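Local coordinates for flavodoxin (Bacillus cereus, PDB 6GAQ), which binds flavin mononucleotide and probably serves as a low-potential electron donor to a number of redox enzymes, at residues 63-69 / 104-108. Numbering follows the deposited sequence.
Sequences SYTWGDG and LFCEA. With FMN (flavin mononucleotide), chain C.
Thr65 meets Cys106, Glu107 and Ala108 where two FMN-binding segments of the flavodoxin fold come together: the loop 63-69, at the end of strand 58-63, meets a turn that runs into the first residues of helix 107-117, segment 104-108. A single hydrogen bond joins them directly, from Ala108 N to Thr65 OG1 (3.2 Å, 162° at the hydrogen). With chi1 at -56°, OG1 sits beside its own backbone N and reaches the start of the helix, while CG2, anti to that N, lies over the pyrimidine end of the flavin, 3.3 Å from FMN N3. The methyl of Ala108 fills the angle between Thr65 OG1 and Tyr64 O; the latter also accepts a bond from Ser63 OG. Farther along, Leu104 CD1 rests 3.6 Å from Gly69 CA, and Glu107 CB lies against Gly69 O before its bent chain turns away. Gly69 has positive phi, and its bare CA lets Leu104 pack this close.

The flavin ties the segments together through backbone atoms. Leu104 O takes the N-H of FMN N3 (2.7 Å) and Cys106 N donates to FMN O2 (2.9 Å), both from the type II turn 104-107, while Gly69 N donates to FMN O4 from the other segment (3.1 Å). Thr65 O accepts from the ribityl hydroxyl O2', and the Trp66 ring lies over the dimethylbenzene end of the isoalloxazine.

Around this junction, Ser63 pairs through its backbone with Phe95 of strand 91-98, the Tyr64 hydroxyl is hydrogen-bonded to Glu74 OE1 of helix 73-81, and the Cys106 side chain touches Lys129 on strand 122-131.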
loop_
_atom_site.group_PDB
_atom_site.type_symbol
_atom_site.label_atom_id
_atom_site.label_comp_id
_atom_site.label_asym_id
_atom_site.label_seq_id
_atom_site.Cartn_x
_atom_site.Cartn_y
_atom_site.Cartn_z
ATOM N N SER A 63 -1.954 2.426 -3.740
ATOM C CA SER A 63 -2.675 3.420 -4.522
ATOM C C SER A 63 -2.156 3.421 -5.949
ATOM O O SER A 63 -0.965 3.207 -6.194
ATOM C CB SER A 63 -2.537 4.820 -3.913
ATOM O OG SER A 63 -2.850 5.822 -4.866
ATOM N N TYR A 64 -3.067 3.661 -6.886
ATOM C CA TYR A 64 -2.674 3.912 -8.260
ATOM C C TYR A 64 -2.243 5.367 -8.416
ATOM O O TYR A 64 -2.497 6.214 -7.556
ATOM C CB TYR A 64 -3.819 3.584 -9.221
ATOM C CG TYR A 64 -5.042 4.468 -9.085
ATOM C CD1 TYR A 64 -5.922 4.316 -8.020
ATOM C CD2 TYR A 64 -5.324 5.445 -10.029
ATOM C CE1 TYR A 64 -7.043 5.117 -7.897
ATOM C CE2 TYR A 64 -6.442 6.250 -9.912
ATOM C CZ TYR A 64 -7.298 6.082 -8.848
ATOM O OH TYR A 64 -8.410 6.884 -8.732
ATOM N N THR A 65 -1.567 5.649 -9.524
ATOM C CA THR A 65 -1.086 6.992 -9.814
ATOM C C THR A 65 -1.965 7.634 -10.878
ATOM O O THR A 65 -2.304 7.001 -11.883
ATOM C CB THR A 65 0.370 6.966 -10.282
ATOM O OG1 THR A 65 1.182 6.322 -9.292
ATOM C CG2 THR A 65 0.883 8.379 -10.494
ATOM N N TRP A 66 -2.342 8.890 -10.648
ATOM C CA TRP A 66 -3.183 9.631 -11.568
ATOM C C TRP A 66 -2.340 10.663 -12.322
ATOM O O TRP A 66 -1.104 10.576 -12.345
ATOM C CB TRP A 66 -4.349 10.256 -10.797
ATOM C CG TRP A 66 -5.588 10.446 -11.628
ATOM C CD1 TRP A 66 -6.289 11.605 -11.793
ATOM C CD2 TRP A 66 -6.270 9.451 -12.405
ATOM N NE1 TRP A 66 -7.364 11.394 -12.623
ATOM C CE2 TRP A 66 -7.376 10.081 -13.011
ATOM C CE3 TRP A 66 -6.055 8.090 -12.648
ATOM C CZ2 TRP A 66 -8.262 9.398 -13.844
ATOM C CZ3 TRP A 66 -6.937 7.413 -13.472
ATOM C CH2 TRP A 66 -8.026 8.068 -14.060
ATOM N N GLY A 67 -3.009 11.640 -12.931
ATOM C CA GLY A 67 -2.374 12.594 -13.821
ATOM C C GLY A 67 -1.150 13.307 -13.280
ATOM O O GLY A 67 -1.178 13.869 -12.182
ATOM N N ASP A 68 -0.065 13.277 -14.059
ATOM C CA ASP A 68 1.174 13.995 -13.746
ATOM C C ASP A 68 1.787 13.517 -12.432
ATOM O O ASP A 68 2.276 14.312 -11.628
ATOM C CB ASP A 68 0.943 15.507 -13.721
ATOM C CG ASP A 68 0.618 16.068 -15.091
ATOM O OD1 ASP A 68 1.415 15.850 -16.029
ATOM O OD2 ASP A 68 -0.436 16.724 -15.232
ATOM N N GLY A 69 1.765 12.204 -12.213
ATOM C CA GLY A 69 2.364 11.637 -11.020
ATOM C C GLY A 69 1.715 12.058 -9.724
ATOM O O GLY A 69 2.303 11.870 -8.657
ATOM N N LEU A 104 6.260 9.561 -14.772
ATOM C CA LEU A 104 6.275 9.302 -13.335
ATOM C C LEU A 104 5.538 7.993 -13.067
ATOM O O LEU A 104 4.383 7.967 -12.642
ATOM C CB LEU A 104 5.654 10.473 -12.584
ATOM C CG LEU A 104 6.334 11.827 -12.800
ATOM C CD1 LEU A 104 5.543 12.948 -12.144
ATOM C CD2 LEU A 104 7.765 11.801 -12.281
ATOM N N PHE A 105 6.231 6.884 -13.322
ATOM C CA PHE A 105 5.652 5.560 -13.119
ATOM C C PHE A 105 5.562 5.263 -11.627
ATOM O O PHE A 105 6.588 5.151 -10.947
ATOM C CB PHE A 105 6.485 4.500 -13.831
ATOM C CG PHE A 105 6.005 3.094 -13.602
ATOM C CD1 PHE A 105 4.830 2.645 -14.181
ATOM C CD2 PHE A 105 6.730 2.219 -12.807
ATOM C CE1 PHE A 105 4.385 1.351 -13.974
ATOM C CE2 PHE A 105 6.290 0.923 -12.596
ATOM C CZ PHE A 105 5.117 0.489 -13.180
ATOM N N CYS A 106 4.334 5.139 -11.122
ATOM C CA CYS A 106 4.077 4.787 -9.724
ATOM C C CYS A 106 4.687 5.807 -8.763
ATOM O O CYS A 106 5.316 5.446 -7.766
ATOM C CB CYS A 106 4.577 3.374 -9.408
ATOM S SG CYS A 106 3.539 2.046 -10.065
ATOM N N GLU A 107 4.500 7.096 -9.063
ATOM C CA GLU A 107 4.910 8.135 -8.122
ATOM C C GLU A 107 4.147 8.021 -6.809
ATOM O O GLU A 107 4.670 8.396 -5.753
ATOM C CB GLU A 107 4.695 9.522 -8.729
ATOM C CG GLU A 107 5.967 10.243 -9.154
ATOM C CD GLU A 107 7.149 9.957 -8.251
ATOM O OE1 GLU A 107 8.043 9.190 -8.666
ATOM O OE2 GLU A 107 7.189 10.508 -7.132
ATOM N N ALA A 108 2.914 7.508 -6.858
ATOM C CA ALA A 108 2.115 7.347 -5.648
ATOM C C ALA A 108 2.811 6.457 -4.628
ATOM O O ALA A 108 2.646 6.655 -3.419
ATOM C CB ALA A 108 0.743 6.772 -6.002
HETATM N N1 FMN C . 0.349 5.758 -14.127
HETATM C C2 FMN C . 1.565 6.173 -13.623
HETATM O O2 FMN C . 2.384 5.342 -13.236
HETATM N N3 FMN C . 1.865 7.518 -13.551
HETATM C C4 FMN C . 0.950 8.457 -13.983
HETATM O O4 FMN C . 1.218 9.655 -13.917
HETATM C C4A FMN C . -0.275 8.042 -14.491
HETATM N N5 FMN C . -1.191 8.978 -14.924
HETATM C C5A FMN C . -2.406 8.566 -15.429
HETATM C C6 FMN C . -3.327 9.513 -15.863
HETATM C C7 FMN C . -4.554 9.107 -16.374
HETATM C C7M FMN C . -5.544 10.132 -16.842
HETATM C C8 FMN C . -4.860 7.752 -16.449
HETATM C C8M FMN C . -6.182 7.308 -16.999
HETATM C C9 FMN C . -3.938 6.806 -16.013
HETATM C C9A FMN C . -2.710 7.210 -15.501
HETATM N N10 FMN C . -1.796 6.271 -15.058
HETATM C C10 FMN C . -0.575 6.687 -14.562
HETATM C "C1'" FMN C . -2.107 4.803 -15.151
HETATM C "C2'" FMN C . -2.823 4.217 -13.938
HETATM O "O2'" FMN C . -2.060 4.422 -12.771
HETATM C "C3'" FMN C . -3.013 2.723 -14.187
HETATM O "O3'" FMN C . -4.025 2.538 -15.154
HETATM C "C4'" FMN C . -3.350 1.924 -12.931
HETATM O "O4'" FMN C . -3.075 0.562 -13.174
HETATM C "C5'" FMN C . -4.809 2.060 -12.507
HETATM O "O5'" FMN C . -4.986 1.317 -11.319
HETATM P P FMN C . -6.449 0.993 -10.723
HETATM O O1P FMN C . -7.065 -0.117 -11.536
HETATM O O2P FMN C . -6.318 0.547 -9.287
HETATM O O3P FMN C . -7.323 2.222 -10.802
#